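Local atomic coordinates of caspase-3 (Porites astreoides, PDB entry 6WI4), a protein that probably acts as a cysteine protease of the caspase family, cleaving target proteins after aspartate and taking part in coral apoptosis. Residues A[44-47]-A[48-52]; A[73-77]-A[78-82]. All coordinates share one frame; numbering follows the deposited sequence.

Contact 1 of 2, residues A[44-47]-A[48-52]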
# COMPACT_ATOMS: atom_id res chain seq x y z
N ALA A 44 -2.94 10.25 2.64
CA ALA A 44 -3.86 11.15 1.96
C ALA A 44 -3.14 12.42 1.54
O ALA A 44 -3.31 12.89 0.41
CB ALA A 44 -5.05 11.46 2.86
N LYS A 45 -2.31 12.97 2.43
CA LYS A 45 -1.54 14.16 2.11
C LYS A 45 -0.57 13.89 0.96
O LYS A 45 -0.47 14.69 0.02
CB LYS A 45 -0.80 14.62 3.37
CG LYS A 45 0.07 15.85 3.19
CD LYS A 45 0.74 16.26 4.51
CE LYS A 45 1.75 17.38 4.25
NZ LYS A 45 2.42 17.80 5.51
N LEU A 46 0.10 12.74 1.00
CA LEU A 46 1.06 12.39 -0.05
C LEU A 46 0.37 12.20 -1.39
O LEU A 46 0.81 12.74 -2.41
CB LEU A 46 1.82 11.13 0.35
CG LEU A 46 2.70 10.56 -0.75
CD1 LEU A 46 3.81 11.54 -1.13
CD2 LEU A 46 3.29 9.21 -0.33
N PHE A 47 -0.70 11.40 -1.43
CA PHE A 47 -1.34 11.12 -2.71
C PHE A 47 -1.98 12.37 -3.31
O PHE A 47 -1.98 12.53 -4.53
CB PHE A 47 -2.38 10.00 -2.53
CG PHE A 47 -1.78 8.65 -2.18
CD1 PHE A 47 -0.46 8.34 -2.48
CD2 PHE A 47 -2.57 7.70 -1.54
CE1 PHE A 47 0.07 7.10 -2.15
CE2 PHE A 47 -2.05 6.46 -1.22
CZ PHE A 47 -0.73 6.16 -1.52
N ARG A 48 -2.49 13.28 -2.48
CA ARG A 48 -2.94 14.57 -3.00
C ARG A 48 -1.79 15.35 -3.62
O ARG A 48 -1.94 15.96 -4.68
CB ARG A 48 -3.61 15.39 -1.89
CG ARG A 48 -4.98 14.87 -1.51
CD ARG A 48 -5.76 15.83 -0.60
NE ARG A 48 -5.06 16.14 0.64
CZ ARG A 48 -5.29 15.53 1.81
NH1 ARG A 48 -6.21 14.57 1.88
NH2 ARG A 48 -4.61 15.88 2.89
N ALA A 49 -0.63 15.36 -2.94
CA ALA A 49 0.53 16.08 -3.46
C ALA A 49 1.06 15.47 -4.75
O ALA A 49 1.67 16.18 -5.56
CB ALA A 49 1.63 16.11 -2.40
N LEU A 50 0.84 14.17 -4.96
CA LEU A 50 1.20 13.53 -6.22
C LEU A 50 0.14 13.74 -7.30
O LEU A 50 0.27 13.17 -8.39
CB LEU A 50 1.45 12.04 -6.00
CG LEU A 50 2.55 11.67 -5.00
CD1 LEU A 50 2.59 10.16 -4.82
CD2 LEU A 50 3.89 12.18 -5.49
N LYS A 51 -0.91 14.50 -6.99
CA LYS A 51 -1.94 14.97 -7.92
C LYS A 51 -2.98 13.89 -8.21
O LYS A 51 -3.54 13.84 -9.30
CB LYS A 51 -1.30 15.50 -9.22
CG LYS A 51 -0.35 16.68 -8.98
CD LYS A 51 0.31 17.17 -10.26
CE LYS A 51 -0.70 17.82 -11.19
NZ LYS A 51 -1.34 19.03 -10.60
N PHE A 52 -3.29 13.07 -7.21
CA PHE A 52 -4.37 12.10 -7.31
C PHE A 52 -5.62 12.60 -6.60
O PHE A 52 -5.57 13.44 -5.70
CB PHE A 52 -3.93 10.74 -6.73
CG PHE A 52 -2.99 9.98 -7.63
CD1 PHE A 52 -1.67 10.38 -7.76
CD2 PHE A 52 -3.42 8.87 -8.35
CE1 PHE A 52 -0.79 9.69 -8.60
CE2 PHE A 52 -2.55 8.18 -9.19
CZ PHE A 52 -1.23 8.59 -9.32
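A44-F47 and R48-F52 form the last turns of one helix and the chain reversal that ends it, with R48 N bonded to A44 O and A49 N to K45 O. L50 N closes the series on L46 O at 2.9 Å and makes a second, weak bond to F47 O. K51 then leaves the helix with a positive phi of 80°. This lets F52 N turn back to F47 O at 3.0 Å, while K51 N bonds to R48 O at 2.9 Å. F47 O also lies against F52 CB and near the edge of the F52 ring.

R48 folds back along the helix surface. Its chain bends at chi3 (-59°), which brings the guanidinium flat over the preceding turn. A44 O sits 3.5 Å above the guanidinium plane, over its centre, so this carbonyl meets a face while its hydrogen bond goes to R48 N. NH1 lies 3.5 Å from A44 CB, and NH2 rests near K45 CA. The extended K45 side chain touches E178 of helix 168-180.

L46 and L50 make the apolar contact one turn apart. Their branches meet at an angle, L46 CD1 being 4.1 Å from L50 CG. L50 CD1 also reaches the edge of the F47 ring, 4.3 Å from F47 CD1. F47 and F52 both pack on A14 of strand 13-18, in the central sheet, and L46 packs on L173 and F177 of helix 168-180.

The paired bonds around K51 are a Schellman motif. It ends helix 36-49 and turns the chain into strand 53-58, within the beta-alpha-beta unit of the caspase fold that starts at strand 13-18.

Contact 2 of 2, residues A[73-77]-A[78-82]; sequences AITNH and TPYDA
A73-H77 and T78-A82 run on as one irregular stretch, bent by a type I beta turn from H77 to Y80 in which Y80 N bonds to H77 O at 2.9 Å. Just ahead of it, N76 OD1 accepts T78 N at 3.0 Å, an Asx turn. This N-H stands well out of the amide plane, 56° from it. The N76 side chain can bend over the T78 backbone because CG lies anti to the backbone N (chi1 170°). Its ND2 passes beside P79 CD.

The rings of H77 and Y80, at the two ends of the turn, meet at a slant, their planes at 61°. H77 ND1 lies at the edge of the tyrosine ring, 3.7 Å from Y80 CD2. T75 CG2 stands 3.7 Å above the plane of the H77 imidazole, over its centre, and also approaches the edge of the Y80 ring. P79 CG sits over a face of the Y80 ring. Replacing Y80 by an alanine would probably open a gap beside H77 and T75 and strip P79 CG of the ring it rests on.

The imidazole is gripped at both nitrogens. NE2 bonds to M72 O at the helix end, and ND1 is 2.9 Å from a water that donates to A82 O. K121 NZ bonds to both H77 O and Y80 O. Apart from the Y80 N bond of the turn itself, the polar bonds described pair backbone groups with side chains or a water, which probably helps a loop without regular structure keep its shape.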
# COMPACT_ATOMS: atom_id res chain seq x y z
N ALA A 73 -13.08 -0.61 -10.66
CA ALA A 73 -12.87 -1.37 -11.89
C ALA A 73 -13.82 -0.94 -13.00
O ALA A 73 -13.49 -1.06 -14.18
CB ALA A 73 -13.02 -2.86 -11.61
N ILE A 74 -15.01 -0.45 -12.63
CA ILE A 74 -16.01 0.00 -13.61
C ILE A 74 -15.88 1.49 -13.92
O ILE A 74 -16.58 1.99 -14.82
CB ILE A 74 -17.43 -0.32 -13.08
CG1 ILE A 74 -18.42 -0.51 -14.23
CG2 ILE A 74 -17.90 0.76 -12.13
CD1 ILE A 74 -19.83 -0.84 -13.73
N THR A 75 -15.01 2.20 -13.21
CA THR A 75 -14.73 3.60 -13.49
C THR A 75 -14.10 3.74 -14.87
O THR A 75 -13.33 2.88 -15.31
CB THR A 75 -13.80 4.17 -12.41
OG1 THR A 75 -14.53 4.33 -11.19
CG2 THR A 75 -13.21 5.51 -12.82
N ASN A 76 -14.46 4.82 -15.57
CA ASN A 76 -13.80 5.19 -16.82
C ASN A 76 -12.48 5.87 -16.49
O ASN A 76 -12.46 7.02 -16.03
CB ASN A 76 -14.69 6.11 -17.65
CG ASN A 76 -13.95 6.73 -18.82
OD1 ASN A 76 -13.04 6.11 -19.37
ND2 ASN A 76 -14.34 7.94 -19.22
N HIS A 77 -11.37 5.17 -16.71
CA HIS A 77 -10.05 5.71 -16.41
C HIS A 77 -9.39 6.36 -17.61
O HIS A 77 -8.22 6.75 -17.52
CB HIS A 77 -9.15 4.60 -15.83
CG HIS A 77 -9.60 4.08 -14.50
ND1 HIS A 77 -9.21 4.64 -13.30
CD2 HIS A 77 -10.40 3.03 -14.19
CE1 HIS A 77 -9.76 3.96 -12.31
NE2 HIS A 77 -10.47 2.97 -12.82
N THR A 78 -10.10 6.51 -18.73
CA THR A 78 -9.54 7.23 -19.88
C THR A 78 -9.00 8.61 -19.53
O THR A 78 -7.94 8.97 -20.07
CB THR A 78 -10.60 7.31 -20.99
OG1 THR A 78 -11.02 5.98 -21.34
CG2 THR A 78 -10.06 8.02 -22.22
N PRO A 79 -9.62 9.43 -18.67
CA PRO A 79 -9.02 10.73 -18.36
C PRO A 79 -7.81 10.66 -17.44
O PRO A 79 -7.21 11.71 -17.16
CB PRO A 79 -10.17 11.51 -17.69
CG PRO A 79 -11.08 10.48 -17.19
CD PRO A 79 -10.99 9.32 -18.12
N TYR A 80 -7.40 9.48 -17.01
CA TYR A 80 -6.35 9.32 -16.01
C TYR A 80 -5.14 8.63 -16.60
O TYR A 80 -5.22 7.94 -17.62
CB TYR A 80 -6.85 8.51 -14.81
CG TYR A 80 -8.04 9.11 -14.11
CD1 TYR A 80 -8.06 10.45 -13.76
CD2 TYR A 80 -9.15 8.33 -13.80
CE1 TYR A 80 -9.17 11.00 -13.11
CE2 TYR A 80 -10.25 8.87 -13.16
CZ TYR A 80 -10.25 10.20 -12.82
OH TYR A 80 -11.36 10.72 -12.17
N ASP A 81 -4.01 8.81 -15.92
CA ASP A 81 -2.75 8.18 -16.29
C ASP A 81 -2.37 6.99 -15.42
O ASP A 81 -1.49 6.21 -15.81
CB ASP A 81 -1.60 9.19 -16.22
CG ASP A 81 -1.66 10.25 -17.31
OD1 ASP A 81 -2.15 9.94 -18.42
OD2 ASP A 81 -1.22 11.38 -17.04
N ALA A 82 -2.99 6.84 -14.25
CA ALA A 82 -2.51 5.88 -13.26
C ALA A 82 -3.63 5.61 -12.26
O ALA A 82 -4.64 6.32 -12.23
CB ALA A 82 -1.26 6.41 -12.55
O HOH W 1 -7.36 6.11 -11.62

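From the N terminus, strand 13-18 comes first and helix 36-49 follows. Contact 1 closes the turn at the end of that helix and leads into strand 53-58. Helix 62-73 comes next, and contact 2 shapes the loop from its end to strand 83-88. The two contacts are in series, neither nested nor crossed, with centres about 17 Å apart. They touch where F52 CZ packs on A82 CB at 3.9 Å. Strand 13-18 lies between strands 53-58 and 83-88 in the sheet. Just before it, R11 shares backbone hydrogen bonds with K51 and D81, tying both loops to the same end of the sheet.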